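Local coordinates for putative transcriptional regulator protein (Vibrio parahaemolyticus, PDB 3ER6) that is probably a DNA-binding transcriptional regulator, represented here by its DJ-1/PfpI-family domain, without the AraC-type helix-turn-helix region of the full-length protein, at residues Q41-H46 with E182-H187; M176-E181 with H187-G192. The protein carries 1 engineered substitution. All blocks are in the same frame, centred on the assembly; numbering follows the deposited sequence.

Contact 1. Residues Q41-H46 with E182-H187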
loop_
_atom_site.group_PDB
_atom_site.type_symbol
_atom_site.label_atom_id
_atom_site.label_comp_id
_atom_site.label_asym_id
_atom_site.label_seq_id
_atom_site.Cartn_x
_atom_site.Cartn_y
_atom_site.Cartn_z
ATOM N N GLN A 41 13.478 10.051 16.916
ATOM C CA GLN A 41 14.552 9.123 16.679
ATOM C C GLN A 41 14.316 7.706 17.236
ATOM O O GLN A 41 15.059 6.789 16.908
ATOM C CB GLN A 41 15.834 9.679 17.314
ATOM C CG GLN A 41 17.021 9.547 16.449
ATOM C CD GLN A 41 16.938 10.433 15.203
ATOM O OE1 GLN A 41 17.749 10.290 14.281
ATOM N NE2 GLN A 41 15.968 11.352 15.171
ATOM N N GLY A 42 13.324 7.512 18.088
ATOM C CA GLY A 42 13.184 6.188 18.702
ATOM C C GLY A 42 12.015 5.349 18.216
ATOM O O GLY A 42 11.363 4.624 19.001
ATOM N N PHE A 43 11.722 5.471 16.929
ATOM C CA PHE A 43 10.526 4.849 16.374
ATOM C C PHE A 43 10.978 3.540 15.739
ATOM O O PHE A 43 11.891 3.552 14.893
ATOM C CB PHE A 43 9.903 5.783 15.327
ATOM C CG PHE A 43 8.488 5.396 14.919
ATOM C CD1 PHE A 43 7.413 5.617 15.779
ATOM C CD2 PHE A 43 8.244 4.834 13.689
ATOM C CE1 PHE A 43 6.088 5.282 15.414
ATOM C CE2 PHE A 43 6.935 4.496 13.301
ATOM C CZ PHE A 43 5.860 4.698 14.185
ATOM N N MET A 44 10.413 2.417 16.189
ATOM C CA MET A 44 10.795 1.117 15.654
ATOM C C MET A 44 9.590 0.327 15.194
ATOM O O MET A 44 8.592 0.198 15.926
ATOM C CB MET A 44 11.683 0.275 16.590
ATOM C CG MET A 44 11.669 0.591 18.082
ATOM S SD MET A 44 13.104 -0.161 19.002
ATOM C CE MET A 44 14.265 -0.176 17.623
ATOM N N THR A 45 9.655 -0.172 13.970
ATOM C CA THR A 45 8.545 -0.981 13.436
ATOM C C THR A 45 8.992 -2.398 13.053
ATOM O O THR A 45 10.180 -2.626 12.731
ATOM C CB THR A 45 7.869 -0.300 12.212
ATOM O OG1 THR A 45 8.742 -0.387 11.094
ATOM C CG2 THR A 45 7.577 1.209 12.497
ATOM N N HIS A 46 8.070 -3.358 13.119
ATOM C CA HIS A 46 8.406 -4.753 12.799
ATOM C C HIS A 46 7.254 -5.407 12.090
ATOM O O HIS A 46 6.152 -5.417 12.626
ATOM C CB HIS A 46 8.720 -5.582 14.085
ATOM C CG HIS A 46 9.665 -4.901 15.031
ATOM N ND1 HIS A 46 11.015 -5.158 15.033
ATOM C CD2 HIS A 46 9.454 -3.958 15.989
ATOM C CE1 HIS A 46 11.605 -4.413 15.950
ATOM N NE2 HIS A 46 10.679 -3.681 16.554
ATOM N N GLU A 182 -1.844 11.853 17.843
ATOM C CA GLU A 182 -1.669 11.384 19.235
ATOM C C GLU A 182 -0.239 11.352 19.702
ATOM O O GLU A 182 0.038 11.808 20.812
ATOM C CB GLU A 182 -2.283 9.999 19.413
ATOM C CG GLU A 182 -3.765 10.081 19.321
ATOM C CD GLU A 182 -4.459 8.824 19.817
ATOM O OE1 GLU A 182 -4.204 8.439 21.002
ATOM O OE2 GLU A 182 -5.270 8.264 19.015
ATOM N N TYR A 183 0.677 10.816 18.888
ATOM C CA TYR A 183 2.065 10.689 19.350
ATOM C C TYR A 183 2.945 11.869 19.063
ATOM O O TYR A 183 3.870 12.138 19.843
ATOM C CB TYR A 183 2.704 9.442 18.746
ATOM C CG TYR A 183 2.143 8.179 19.355
ATOM C CD1 TYR A 183 2.569 7.752 20.622
ATOM C CD2 TYR A 183 1.202 7.429 18.687
ATOM C CE1 TYR A 183 2.064 6.598 21.190
ATOM C CE2 TYR A 183 0.670 6.245 19.254
ATOM C CZ TYR A 183 1.107 5.846 20.517
ATOM O OH TYR A 183 0.617 4.680 21.098
ATOM N N PHE A 184 2.685 12.538 17.925
ATOM C CA PHE A 184 3.587 13.547 17.403
ATOM C C PHE A 184 2.979 14.962 17.341
ATOM O O PHE A 184 3.704 15.942 17.156
ATOM C CB PHE A 184 4.120 13.146 16.010
ATOM C CG PHE A 184 4.838 11.842 15.990
ATOM C CD1 PHE A 184 5.964 11.643 16.794
ATOM C CD2 PHE A 184 4.414 10.807 15.172
ATOM C CE1 PHE A 184 6.642 10.436 16.791
ATOM C CE2 PHE A 184 5.104 9.591 15.160
ATOM C CZ PHE A 184 6.212 9.402 15.963
ATOM N N GLY A 185 1.664 15.083 17.461
ATOM C CA GLY A 185 1.047 16.387 17.482
ATOM C C GLY A 185 0.479 16.872 16.156
ATOM O O GLY A 185 0.611 16.208 15.101
ATOM N N LYS A 186 -0.107 18.057 16.192
ATOM C CA LYS A 186 -0.886 18.552 15.067
ATOM C C LYS A 186 -0.094 18.848 13.802
ATOM O O LYS A 186 -0.514 18.505 12.677
ATOM C CB LYS A 186 -1.688 19.814 15.446
ATOM C CG LYS A 186 -3.086 19.501 15.934
ATOM C CD LYS A 186 -3.955 20.781 16.117
ATOM C CE LYS A 186 -3.609 21.516 17.448
ATOM N NZ LYS A 186 -4.211 20.807 18.639
ATOM N N HIS A 187 1.038 19.509 13.970
ATOM C CA HIS A 187 1.799 19.927 12.808
ATOM C C HIS A 187 2.277 18.690 12.049
ATOM O O HIS A 187 2.233 18.648 10.816
ATOM C CB HIS A 187 3.026 20.773 13.276
ATOM C CG HIS A 187 2.740 22.244 13.367
ATOM N ND1 HIS A 187 1.920 22.895 12.472
ATOM C CD2 HIS A 187 3.127 23.177 14.275
ATOM C CE1 HIS A 187 1.805 24.162 12.823
ATOM N NE2 HIS A 187 2.559 24.368 13.891
#
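F184 meets F43 from the last turn of a helix that E182 ties down through its carboxylate, where OE1 makes a salt bridge with K110 and OE2 a hydrogen bond with Y164. A glutamate suits that place because its two oxygens can serve two partners at once. Between the two phenylalanines the contact is purely apolar. CZ of F184, the far end of its ring, comes within 4.0 Å of CD1 of F43 and within 4.2 Å of CE1 of F43. The F43 atom lies at the edge of the F184 ring, near its plane; the ring planes are inclined at 59° and the centroids are 6.0 Å apart, an oblique pair. F43 reaches across because its CG stands anti to the backbone N (chi1 -166°), which lifts the ring off the strand so that CD1 meets CZ of F184. One face of the F184 ring rests against CB of Y183, 4.1 Å above its centre, and F40 and A35 add to its surroundings. G185 then ends the helix with positive phi, a backbone turn that glycine, having no CB, takes without crowding the carbonyl O of F184, and serves as N-cap of the next helix. F43 also packs on L9, V11 and L31, so the pair belongs to the layer between the sheet's outermost strand within this chain and the helices over one face, as in the alpha/beta fold of DJ-1/PfpI domains.

Contact 2. Residues M176-E181 with H187-G192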
loop_
_atom_site.group_PDB
_atom_site.type_symbol
_atom_site.label_atom_id
_atom_site.label_comp_id
_atom_site.label_asym_id
_atom_site.label_seq_id
_atom_site.Cartn_x
_atom_site.Cartn_y
_atom_site.Cartn_z
ATOM N N MET A 176 -4.489 6.441 10.425
ATOM C CA MET A 176 -3.042 6.613 10.550
ATOM C C MET A 176 -2.702 8.055 11.049
ATOM O O MET A 176 -1.860 8.252 11.930
ATOM C CB MET A 176 -2.359 6.265 9.207
ATOM C CG MET A 176 -2.147 4.706 8.996
ATOM S SD MET A 176 -1.856 3.501 10.325
ATOM C CE MET A 176 -2.894 2.115 9.812
ATOM N N LEU A 177 -3.401 9.047 10.505
ATOM C CA LEU A 177 -3.175 10.445 10.935
ATOM C C LEU A 177 -3.646 10.703 12.363
ATOM O O LEU A 177 -3.048 11.488 13.085
ATOM C CB LEU A 177 -3.849 11.453 9.993
ATOM C CG LEU A 177 -3.292 11.428 8.573
ATOM C CD1 LEU A 177 -4.088 12.411 7.747
ATOM C CD2 LEU A 177 -1.777 11.758 8.539
ATOM N N GLU A 178 -4.703 10.018 12.764
ATOM C CA GLU A 178 -5.135 10.117 14.129
ATOM C C GLU A 178 -4.034 9.662 15.058
ATOM O O GLU A 178 -3.680 10.383 15.972
ATOM C CB GLU A 178 -6.403 9.296 14.342
ATOM C CG GLU A 178 -7.075 9.614 15.655
ATOM C CD GLU A 178 -7.555 11.078 15.739
ATOM O OE1 GLU A 178 -7.398 11.628 16.840
ATOM O OE2 GLU A 178 -8.059 11.670 14.732
ATOM N N ILE A 179 -3.456 8.501 14.783
ATOM C CA ILE A 179 -2.382 7.959 15.589
ATOM C C ILE A 179 -1.174 8.902 15.516
ATOM O O ILE A 179 -0.546 9.213 16.557
ATOM C CB ILE A 179 -1.996 6.557 15.064
ATOM C CG1 ILE A 179 -3.108 5.528 15.332
ATOM C CG2 ILE A 179 -0.652 6.099 15.599
ATOM C CD1 ILE A 179 -3.405 5.441 16.692
ATOM N N VAL A 180 -0.862 9.402 14.303
ATOM C CA VAL A 180 0.196 10.413 14.184
ATOM C C VAL A 180 -0.066 11.620 15.084
ATOM O O VAL A 180 0.838 12.058 15.762
ATOM C CB VAL A 180 0.430 10.891 12.717
ATOM C CG1 VAL A 180 1.434 12.094 12.677
ATOM C CG2 VAL A 180 0.987 9.737 11.941
ATOM N N GLU A 181 -1.294 12.154 15.106
ATOM C CA GLU A 181 -1.527 13.334 15.932
ATOM C C GLU A 181 -1.346 13.001 17.430
ATOM O O GLU A 181 -0.732 13.748 18.169
ATOM C CB GLU A 181 -2.910 13.929 15.650
ATOM C CG GLU A 181 -3.141 15.129 16.481
ATOM C CD GLU A 181 -4.411 15.853 16.112
ATOM O OE1 GLU A 181 -4.986 15.572 15.035
ATOM O OE2 GLU A 181 -4.815 16.704 16.920
ATOM N N HIS A 187 1.038 19.509 13.970
ATOM C CA HIS A 187 1.799 19.927 12.808
ATOM C C HIS A 187 2.277 18.690 12.049
ATOM O O HIS A 187 2.233 18.648 10.816
ATOM C CB HIS A 187 3.026 20.773 13.276
ATOM C CG HIS A 187 2.740 22.244 13.367
ATOM N ND1 HIS A 187 1.920 22.895 12.472
ATOM C CD2 HIS A 187 3.127 23.177 14.275
ATOM C CE1 HIS A 187 1.805 24.162 12.823
ATOM N NE2 HIS A 187 2.559 24.368 13.891
ATOM N N THR A 188 2.812 17.717 12.789
ATOM C CA THR A 188 3.227 16.418 12.174
ATOM C C THR A 188 2.056 15.737 11.440
ATOM O O THR A 188 2.200 15.250 10.302
ATOM C CB THR A 188 3.866 15.499 13.235
ATOM O OG1 THR A 188 4.940 16.207 13.893
ATOM C CG2 THR A 188 4.477 14.166 12.630
ATOM N N ARG A 189 0.883 15.716 12.074
ATOM C CA ARG A 189 -0.292 15.190 11.420
ATOM C C ARG A 189 -0.566 15.993 10.162
ATOM O O ARG A 189 -0.897 15.430 9.102
ATOM C CB ARG A 189 -1.507 15.220 12.356
ATOM C CG ARG A 189 -2.778 14.649 11.703
ATOM C CD ARG A 189 -3.999 15.614 11.829
ATOM N NE ARG A 189 -5.187 15.030 11.189
ATOM C CZ ARG A 189 -6.018 14.126 11.755
ATOM N NH1 ARG A 189 -5.858 13.713 12.997
ATOM N NH2 ARG A 189 -7.044 13.644 11.065
ATOM N N ASN A 190 -0.463 17.308 10.244
ATOM C CA ASN A 190 -0.849 18.136 9.064
ATOM C C ASN A 190 0.174 17.909 7.963
ATOM O O ASN A 190 -0.205 17.868 6.804
ATOM C CB ASN A 190 -0.931 19.648 9.402
ATOM C CG ASN A 190 -2.109 19.993 10.296
ATOM O OD1 ASN A 190 -3.016 19.172 10.488
ATOM N ND2 ASN A 190 -2.065 21.175 10.910
ATOM N N LEU A 191 1.455 17.748 8.319
ATOM C CA LEU A 191 2.505 17.441 7.319
ATOM C C LEU A 191 2.214 16.096 6.674
ATOM O O LEU A 191 2.301 15.941 5.449
ATOM C CB LEU A 191 3.917 17.436 7.944
ATOM C CG LEU A 191 4.514 18.859 8.204
ATOM C CD1 LEU A 191 5.454 18.891 9.363
ATOM C CD2 LEU A 191 5.146 19.462 6.916
ATOM N N GLY A 192 1.859 15.109 7.519
ATOM C CA GLY A 192 1.358 13.797 7.063
ATOM C C GLY A 192 0.196 13.911 6.084
ATOM O O GLY A 192 0.223 13.355 4.987
#
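The R189 side chain lies against residues 176-181 from CB to its tip, a knob set among L177, E178, V180 and E181. Its CB touches CB of E181 at 3.8 Å. With CG anti to the backbone N (chi1 -179°), the chain runs across the facing helix: CG passes 3.5 Å from the carbonyl O of L177, and CD lies 3.4 Å from OE1 of E181. Beyond the bend at chi2 the guanidinium spreads flat over L177, whose CB sits under the centre of one face, 3.9 Å from CZ of R189. At the tip, E178 and E181 share NH1 of R189 in a salt-bridge network: NH1 gives a 2.9 Å hydrogen bond to OE1 of E181, leaving the guanidinium plane by 32°, and a weak, longer one to OE2 of E178 at the guanidinium edge. Beneath this polar rim the near-antiparallel helices, at 153°, close on small groups: CG1 of V180 meets CG2 of T188 at 3.7 Å, and G192, lacking a side chain, lets CD2 of L177 approach its carbonyl C to 3.8 Å. Arginine suits the seam because its aliphatic stem packs while its head stays polar. The guanidinium would probably favour the ionised carboxylates of E178 and E181 and offset their charge.

In the fold
Contacts 1 and 2 have centres about 9 Å apart on the same side of the chain's centre. Both draw on helices 173-184 and 186-195, and they share H187. Along the chain the order is 41-46, 176-181, 182-187 and 187-192, so the segments of the two contacts alternate. Contact 1 brings the end of helix 173-184 to strand 43-48, the outermost of the sheet within this chain, bridging 135 residues; contact 2 is local, folding the last modelled helix back along its predecessor. Helix 22-37 borders both, through A35 at F184 and through L31 and A34 at V180. The helical hairpin at the end of this domain construct is thereby joined to its early strand-helix-strand part.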